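PDB 3FCG: F1 capsule-anchoring protein from Yersinia pestis, which probably takes part in secreting the Caf1 capsular fibre across the outer membrane as an usher, represented here by its middle domain. Local coordinates for residues 28-33 and 63-68; 16-21 and 49-54. All blocks are in the same frame, centred on the assembly; numbering follows the deposited sequence.

Overall arrangement
From the N terminus, the chain first lays down strand 10-23, which carries residues 16-21 of contact 2. It then turns into strand 27-32, the first half of contact 1. After strand 37-43, strand 46-50 returns to pair with 16-21, and contact 2 closes its loop. Strand 60-67 follows and pairs with 28-33, closing contact 1. The segments therefore alternate along the chain and the two loops cross. Contact 1 lies inside the four-stranded sheet, and contact 2 belongs to the two-stranded sheet. Their centres are about 12 Å apart. Val29 and Val31 meet Leu50 between the sheets, and Leu53 of the following loop adds to the packing.

Contact 1. Residues 28-33 and 63-68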
ATOM      1  N   ARG A  28       4.511   6.102 -19.480  1.00 51.28           N
ATOM      2  CA  ARG A  28       4.975   6.752 -18.262  1.00 51.07           C
ATOM      3  C   ARG A  28       3.841   7.595 -17.695  1.00 51.04           C
ATOM      4  O   ARG A  28       3.370   8.530 -18.348  1.00 51.12           O
ATOM      5  CB  ARG A  28       6.187   7.638 -18.558  1.00 51.00           C
ATOM      6  CG  ARG A  28       6.605   8.539 -17.402  1.00 50.75           C
ATOM      7  CD  ARG A  28       7.906   9.258 -17.701  1.00 50.30           C
ATOM      8  NE  ARG A  28       7.743  10.401 -18.597  1.00 49.91           N
ATOM      9  CZ  ARG A  28       7.648  11.667 -18.199  1.00 49.67           C
ATOM     10  NH1 ARG A  28       7.692  11.977 -16.909  1.00 49.66           N
ATOM     11  NH2 ARG A  28       7.509  12.631 -19.096  1.00 49.64           N
ATOM     12  N   VAL A  29       3.404   7.262 -16.483  1.00 50.91           N
ATOM     13  CA  VAL A  29       2.331   8.011 -15.832  1.00 50.78           C
ATOM     14  C   VAL A  29       2.896   9.004 -14.818  1.00 50.67           C
ATOM     15  O   VAL A  29       3.490   8.617 -13.811  1.00 50.61           O
ATOM     16  CB  VAL A  29       1.287   7.088 -15.159  1.00 50.79           C
ATOM     17  CG1 VAL A  29       0.078   7.898 -14.720  1.00 50.76           C
ATOM     18  CG2 VAL A  29       0.850   5.988 -16.113  1.00 50.88           C
ATOM     19  N   GLU A  30       2.701  10.286 -15.107  1.00 50.66           N
ATOM     20  CA  GLU A  30       3.182  11.367 -14.258  1.00 50.69           C
ATOM     21  C   GLU A  30       2.023  11.979 -13.475  1.00 50.78           C
ATOM     22  O   GLU A  30       0.942  12.202 -14.027  1.00 50.77           O
ATOM     23  CB  GLU A  30       3.866  12.433 -15.115  1.00 50.63           C
ATOM     24  CG  GLU A  30       4.545  13.548 -14.331  1.00 50.68           C
ATOM     25  CD  GLU A  30       5.171  14.600 -15.227  1.00 50.80           C
ATOM     26  OE1 GLU A  30       4.867  14.619 -16.439  1.00 50.95           O
ATOM     27  OE2 GLU A  30       5.972  15.413 -14.720  1.00 51.15           O
ATOM     28  N   VAL A  31       2.255  12.241 -12.190  1.00 50.91           N
ATOM     29  CA  VAL A  31       1.255  12.879 -11.336  1.00 51.10           C
ATOM     30  C   VAL A  31       1.772  14.230 -10.846  1.00 51.34           C
ATOM     31  O   VAL A  31       2.791  14.308 -10.159  1.00 51.38           O
ATOM     32  CB  VAL A  31       0.836  11.974 -10.145  1.00 51.06           C
ATOM     33  CG1 VAL A  31      -0.131  12.697  -9.222  1.00 50.92           C
ATOM     34  CG2 VAL A  31       0.205  10.678 -10.645  1.00 50.94           C
ATOM     35  N   LEU A  32       1.062  15.290 -11.225  1.00 51.69           N
ATOM     36  CA  LEU A  32       1.407  16.654 -10.838  1.00 52.08           C
ATOM     37  C   LEU A  32       0.434  17.176  -9.789  1.00 52.45           C
ATOM     38  O   LEU A  32      -0.743  16.811  -9.791  1.00 52.45           O
ATOM     39  CB  LEU A  32       1.371  17.581 -12.054  1.00 52.03           C
ATOM     40  CG  LEU A  32       2.347  17.370 -13.209  1.00 51.84           C
ATOM     41  CD1 LEU A  32       1.772  17.993 -14.458  1.00 51.91           C
ATOM     42  CD2 LEU A  32       3.705  17.968 -12.898  1.00 51.92           C
ATOM     43  N   ARG A  33       0.927  18.036  -8.903  1.00 52.95           N
ATOM     44  CA  ARG A  33       0.078  18.652  -7.887  1.00 53.50           C
ATOM     45  C   ARG A  33      -0.222  20.106  -8.262  1.00 53.69           C
ATOM     46  O   ARG A  33      -1.192  20.379  -8.976  1.00 53.75           O
ATOM     47  CB  ARG A  33       0.726  18.552  -6.505  1.00 53.59           C
ATOM     48  CG  ARG A  33      -0.266  18.533  -5.357  1.00 54.09           C
ATOM     49  CD  ARG A  33       0.467  18.573  -4.031  1.00 55.29           C
ATOM     50  NE  ARG A  33      -0.349  18.061  -2.934  1.00 56.08           N
ATOM     51  CZ  ARG A  33       0.123  17.740  -1.733  1.00 56.63           C
ATOM     52  NH1 ARG A  33       1.420  17.868  -1.460  1.00 56.59           N
ATOM     53  NH2 ARG A  33      -0.700  17.275  -0.800  1.00 57.03           N
ATOM     54  N   LYS A  63      -2.964  16.514 -11.405  1.00 48.40           N
ATOM     55  CA  LYS A  63      -2.899  16.457 -12.862  1.00 48.20           C
ATOM     56  C   LYS A  63      -2.175  15.179 -13.269  1.00 48.01           C
ATOM     57  O   LYS A  63      -1.049  14.930 -12.838  1.00 47.95           O
ATOM     58  CB  LYS A  63      -2.184  17.686 -13.432  1.00 48.23           C
ATOM     59  CG  LYS A  63      -2.800  19.030 -13.046  1.00 48.35           C
ATOM     60  CD  LYS A  63      -4.027  19.351 -13.883  1.00 48.74           C
ATOM     61  CE  LYS A  63      -4.545  20.749 -13.589  1.00 48.89           C
ATOM     62  NZ  LYS A  63      -5.673  21.114 -14.491  1.00 49.11           N
ATOM     63  N   VAL A  64      -2.834  14.363 -14.084  1.00 47.87           N
ATOM     64  CA  VAL A  64      -2.275  13.078 -14.499  1.00 47.73           C
ATOM     65  C   VAL A  64      -2.028  13.055 -16.005  1.00 47.71           C
ATOM     66  O   VAL A  64      -2.967  13.136 -16.800  1.00 47.68           O
ATOM     67  CB  VAL A  64      -3.181  11.890 -14.072  1.00 47.67           C
ATOM     68  CG1 VAL A  64      -2.610  10.569 -14.563  1.00 47.58           C
ATOM     69  CG2 VAL A  64      -3.343  11.854 -12.559  1.00 47.59           C
ATOM     70  N   ILE A  65      -0.756  12.959 -16.385  1.00 47.71           N
ATOM     71  CA  ILE A  65      -0.371  12.853 -17.790  1.00 47.69           C
ATOM     72  C   ILE A  65       0.089  11.435 -18.080  1.00 47.79           C
ATOM     73  O   ILE A  65       0.977  10.912 -17.403  1.00 47.81           O
ATOM     74  CB  ILE A  65       0.772  13.826 -18.173  1.00 47.61           C
ATOM     75  CG1 ILE A  65       0.543  15.215 -17.569  1.00 47.41           C
ATOM     76  CG2 ILE A  65       0.921  13.903 -19.696  1.00 47.43           C
ATOM     77  CD1 ILE A  65       1.794  16.067 -17.513  1.00 47.27           C
ATOM     78  N   ILE A  66      -0.524  10.815 -19.083  1.00 47.95           N
ATOM     79  CA  ILE A  66      -0.090   9.502 -19.543  1.00 48.14           C
ATOM     80  C   ILE A  66       0.724   9.662 -20.827  1.00 48.31           C
ATOM     81  O   ILE A  66       0.165   9.791 -21.917  1.00 48.28           O
ATOM     82  CB  ILE A  66      -1.278   8.525 -19.735  1.00 48.10           C
ATOM     83  CG1 ILE A  66      -2.140   8.473 -18.467  1.00 48.12           C
ATOM     84  CG2 ILE A  66      -0.767   7.128 -20.087  1.00 48.14           C
ATOM     85  CD1 ILE A  66      -3.476   7.763 -18.634  1.00 48.19           C
ATOM     86  N   HIS A  67       2.048   9.679 -20.676  1.00 48.66           N
ATOM     87  CA  HIS A  67       2.976   9.770 -21.806  1.00 48.95           C
ATOM     88  C   HIS A  67       3.074   8.417 -22.500  1.00 49.36           C
ATOM     89  O   HIS A  67       3.745   7.510 -22.003  1.00 49.49           O
ATOM     90  CB  HIS A  67       4.373  10.193 -21.341  1.00 48.77           C
ATOM     91  CG  HIS A  67       4.387  11.418 -20.482  1.00 48.33           C
ATOM     92  ND1 HIS A  67       4.593  12.681 -20.993  1.00 47.98           N
ATOM     93  CD2 HIS A  67       4.235  11.571 -19.145  1.00 47.95           C
ATOM     94  CE1 HIS A  67       4.559  13.561 -20.007  1.00 47.85           C
ATOM     95  NE2 HIS A  67       4.346  12.913 -18.877  1.00 47.91           N
ATOM     96  N   GLU A  68       2.406   8.286 -23.643  1.00 49.77           N
ATOM     97  CA  GLU A  68       2.390   7.027 -24.387  1.00 50.18           C
ATOM     98  C   GLU A  68       3.643   6.878 -25.260  1.00 50.47           C
ATOM     99  O   GLU A  68       4.373   7.851 -25.483  1.00 50.46           O
ATOM    100  CB  GLU A  68       1.114   6.914 -25.233  1.00 50.25           C
ATOM    101  CG  GLU A  68      -0.199   7.057 -24.450  1.00 50.40           C
ATOM    102  CD  GLU A  68      -0.607   5.799 -23.684  1.00 50.71           C
ATOM    103  OE1 GLU A  68      -1.685   5.818 -23.052  1.00 50.75           O
ATOM    104  OE2 GLU A  68       0.132   4.792 -23.712  1.00 51.00           O
TER
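The guanidinium of Arg28 lies flat on one face of the His67 imidazole, and Ile65 CG2 covers part of the opposite face. At the ring edge, near its plane, sit Arg28 O and Glu30 CB. The stack joins neighbouring antiparallel strands, the middle pair of a four-stranded sheet. Its planes differ by 16° and its centres are 3.7 Å apart, with Arg28 NH2 over the ring centre. The Arg28 chain leaves with CG anti to the backbone N (chi1 170°) and bends at chi3, which brings the guanidinium over the ring. Its NH1 hydrogen-bonds to Asn40 OD1 on the adjoining strand 37-43.

Glu30 meets the histidine at its edge. His67 NE2 donates to Glu30 OE1 at 3.0 Å, reaching the anti side of that oxygen somewhat out of the carboxylate plane. This bond and the stack together limit rotation of the imidazole. The nearby carboxylate could favour a protonated ring, and the stacked guanidinium could oppose it.

Arg28, Glu30 and Leu32 form hydrogen-bonded pairs with His67, Ile65 and Lys63. The other face carries Val29, Val31, Val64 and Ile66, all buried. There Val29 CG1 meets Val64 CG1 at 3.8 Å, and Val31 CG2 lies alongside Val64 CG2. Phe48 and Leu50 of the other sheet pack on this apolar face. Lys63 starts on the Arg28 face, but its chain bends away and NZ hydrogen-bonds to Thr77 of strand 73-80. Also on the Arg28 face, Leu32 CD1 comes within 3.6 Å of Ile65 CD1, methyl against methyl.

Contact 2. Residues 16-21 and 49-54; sequences APVVRG and ELANLP
Residues 16-21 and 49-54 run roughly antiparallel, and their ladder is two pairs long. Val19 and Leu50 form its hydrogen-bonded pair. Leu50 N donates to Val19 O at 3.1 Å, while the return bond from Val19 N to Leu50 O is weak at 3.4 Å. Arg20 and Glu49 make the non-hydrogen-bonded pair, with CA atoms 4.7 Å apart. Val18 CA adds a CA-H...O contact to Leu50 O. Beyond Leu50 the second segment becomes loop, and Leu53 is turned back toward the first strand.

The face carrying Val19 and Leu50 is apolar, and Leu53 of the loop adds to it. Val19 CG1 lies between the backbone N and the carbonyl carbon (chi1 37°), where it meets Leu50 CB at 3.7 Å. The same methyl touches Leu53 CD1 at 4.0 Å, the two side chains crossing near a right angle. Leu53 CD1 also rests on Pro17 O.

Arg20 and Glu49 share the other face. Val18 lies across the Glu49 chain, with Val18 CB 3.9 Å from Glu49 CG. Val18 CG1 touches Ala51 CA and CB. Arg20 NE and Glu49 OE1 are 4.3 Å apart, beyond a salt bridge, with carboxylate and guanidinium planes almost perpendicular. No N-H of the arginine points at the oxygen. Asn14 of the second subunit donates to Glu49 OE1.

Residues 16-20 also pair with an antiparallel strand of that subunit, so the sheet continues across the interface. Backbone pairing and apolar packing therefore carry this contact within the chain, while the Glu49 carboxylate contributes a polar link between the subunits.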
ATOM      1  N   ALA A  16      -5.382   3.329   2.221  1.00 48.40           N
ATOM      2  CA  ALA A  16      -4.350   3.974   1.419  1.00 48.33           C
ATOM      3  C   ALA A  16      -4.935   4.552   0.134  1.00 48.27           C
ATOM      4  O   ALA A  16      -5.802   3.935  -0.483  1.00 48.30           O
ATOM      5  CB  ALA A  16      -3.231   2.990   1.105  1.00 48.33           C
ATOM      6  N   PRO A  17      -4.467   5.745  -0.269  1.00 48.24           N
ATOM      7  CA  PRO A  17      -4.974   6.351  -1.494  1.00 48.26           C
ATOM      8  C   PRO A  17      -4.207   5.925  -2.747  1.00 48.32           C
ATOM      9  O   PRO A  17      -2.976   5.823  -2.727  1.00 48.28           O
ATOM     10  CB  PRO A  17      -4.793   7.846  -1.234  1.00 48.25           C
ATOM     11  CG  PRO A  17      -3.652   7.945  -0.263  1.00 48.19           C
ATOM     12  CD  PRO A  17      -3.465   6.600   0.394  1.00 48.23           C
ATOM     13  N   VAL A  18      -4.946   5.673  -3.823  1.00 48.44           N
ATOM     14  CA  VAL A  18      -4.365   5.326  -5.121  1.00 48.56           C
ATOM     15  C   VAL A  18      -5.080   6.058  -6.255  1.00 48.75           C
ATOM     16  O   VAL A  18      -6.195   6.557  -6.083  1.00 48.78           O
ATOM     17  CB  VAL A  18      -4.410   3.796  -5.407  1.00 48.50           C
ATOM     18  CG1 VAL A  18      -3.403   3.046  -4.547  1.00 48.59           C
ATOM     19  CG2 VAL A  18      -5.820   3.238  -5.223  1.00 48.39           C
ATOM     20  N   VAL A  19      -4.423   6.122  -7.408  1.00 48.95           N
ATOM     21  CA  VAL A  19      -5.055   6.606  -8.631  1.00 49.16           C
ATOM     22  C   VAL A  19      -5.011   5.505  -9.695  1.00 49.34           C
ATOM     23  O   VAL A  19      -3.940   4.989 -10.030  1.00 49.32           O
ATOM     24  CB  VAL A  19      -4.451   7.961  -9.126  1.00 49.10           C
ATOM     25  CG1 VAL A  19      -2.948   8.016  -8.900  1.00 49.20           C
ATOM     26  CG2 VAL A  19      -4.795   8.223 -10.593  1.00 49.12           C
ATOM     27  N   ARG A  20      -6.190   5.138 -10.192  1.00 49.58           N
ATOM     28  CA  ARG A  20      -6.330   4.064 -11.172  1.00 49.85           C
ATOM     29  C   ARG A  20      -6.694   4.601 -12.551  1.00 49.95           C
ATOM     30  O   ARG A  20      -7.408   5.596 -12.667  1.00 50.06           O
ATOM     31  CB  ARG A  20      -7.396   3.067 -10.718  1.00 49.89           C
ATOM     32  CG  ARG A  20      -6.984   2.188  -9.550  1.00 50.48           C
ATOM     33  CD  ARG A  20      -8.118   1.264  -9.131  1.00 51.72           C
ATOM     34  NE  ARG A  20      -8.473   0.310 -10.182  1.00 52.67           N
ATOM     35  CZ  ARG A  20      -9.631  -0.345 -10.252  1.00 53.28           C
ATOM     36  NH1 ARG A  20     -10.572  -0.150  -9.334  1.00 53.66           N
ATOM     37  NH2 ARG A  20      -9.854  -1.189 -11.250  1.00 53.47           N
ATOM     38  N   GLY A  21      -6.205   3.930 -13.590  1.00 50.08           N
ATOM     39  CA  GLY A  21      -6.510   4.300 -14.972  1.00 50.29           C
ATOM     40  C   GLY A  21      -6.101   3.237 -15.976  1.00 50.46           C
ATOM     41  O   GLY A  21      -5.726   2.123 -15.598  1.00 50.43           O
ATOM     42  N   GLU A  49      -2.304   0.937 -11.310  1.00 52.13           N
ATOM     43  CA  GLU A  49      -2.639   1.455  -9.988  1.00 52.21           C
ATOM     44  C   GLU A  49      -1.407   2.084  -9.342  1.00 52.38           C
ATOM     45  O   GLU A  49      -0.386   1.420  -9.141  1.00 52.38           O
ATOM     46  CB  GLU A  49      -3.215   0.349  -9.103  1.00 52.16           C
ATOM     47  CG  GLU A  49      -3.946   0.854  -7.870  1.00 51.87           C
ATOM     48  CD  GLU A  49      -4.505  -0.270  -7.026  1.00 51.59           C
ATOM     49  OE1 GLU A  49      -5.743  -0.429  -6.994  1.00 51.44           O
ATOM     50  OE2 GLU A  49      -3.706  -0.999  -6.401  1.00 51.59           O
ATOM     51  N   LEU A  50      -1.516   3.369  -9.021  1.00 52.59           N
ATOM     52  CA  LEU A  50      -0.392   4.138  -8.499  1.00 52.79           C
ATOM     53  C   LEU A  50      -0.492   4.373  -6.996  1.00 53.05           C
ATOM     54  O   LEU A  50      -1.302   5.177  -6.534  1.00 53.05           O
ATOM     55  CB  LEU A  50      -0.276   5.471  -9.244  1.00 52.70           C
ATOM     56  CG  LEU A  50       0.582   5.593 -10.509  1.00 52.49           C
ATOM     57  CD1 LEU A  50       0.517   4.373 -11.425  1.00 52.22           C
ATOM     58  CD2 LEU A  50       0.195   6.851 -11.262  1.00 52.16           C
ATOM     59  N   ALA A  51       0.333   3.652  -6.242  1.00 53.46           N
ATOM     60  CA  ALA A  51       0.451   3.839  -4.799  1.00 53.89           C
ATOM     61  C   ALA A  51       1.538   4.870  -4.499  1.00 54.23           C
ATOM     62  O   ALA A  51       2.244   5.310  -5.410  1.00 54.23           O
ATOM     63  CB  ALA A  51       0.754   2.514  -4.115  1.00 53.85           C
ATOM     64  N   ASN A  52       1.669   5.241  -3.223  1.00 54.72           N
ATOM     65  CA  ASN A  52       2.579   6.310  -2.779  1.00 55.23           C
ATOM     66  C   ASN A  52       2.281   7.662  -3.440  1.00 55.42           C
ATOM     67  O   ASN A  52       2.666   7.916  -4.586  1.00 55.47           O
ATOM     68  CB  ASN A  52       4.058   5.914  -2.952  1.00 55.36           C
ATOM     69  CG  ASN A  52       5.018   6.988  -2.454  1.00 55.67           C
ATOM     70  OD1 ASN A  52       4.912   7.463  -1.320  1.00 55.85           O
ATOM     71  ND2 ASN A  52       5.966   7.373  -3.305  1.00 55.91           N
ATOM     72  N   LEU A  53       1.583   8.516  -2.697  1.00 55.64           N
ATOM     73  CA  LEU A  53       1.113   9.806  -3.189  1.00 55.78           C
ATOM     74  C   LEU A  53       1.116  10.806  -2.029  1.00 55.97           C
ATOM     75  O   LEU A  53       1.265  10.399  -0.873  1.00 55.98           O
ATOM     76  CB  LEU A  53      -0.304   9.662  -3.764  1.00 55.78           C
ATOM     77  CG  LEU A  53      -0.532   8.828  -5.030  1.00 55.70           C
ATOM     78  CD1 LEU A  53      -1.966   8.331  -5.086  1.00 55.64           C
ATOM     79  CD2 LEU A  53      -0.178   9.609  -6.293  1.00 55.59           C
ATOM     80  N   PRO A  54       0.960  12.115  -2.325  1.00 56.16           N
ATOM     81  CA  PRO A  54       0.876  13.110  -1.250  1.00 56.25           C
ATOM     82  C   PRO A  54      -0.441  13.025  -0.479  1.00 56.30           C
ATOM     83  O   PRO A  54      -0.502  12.373   0.565  1.00 56.40           O
ATOM     84  CB  PRO A  54       0.956  14.440  -2.001  1.00 56.25           C
ATOM     85  CG  PRO A  54       0.402  14.140  -3.346  1.00 56.24           C
ATOM     86  CD  PRO A  54       0.868  12.747  -3.656  1.00 56.19           C
TER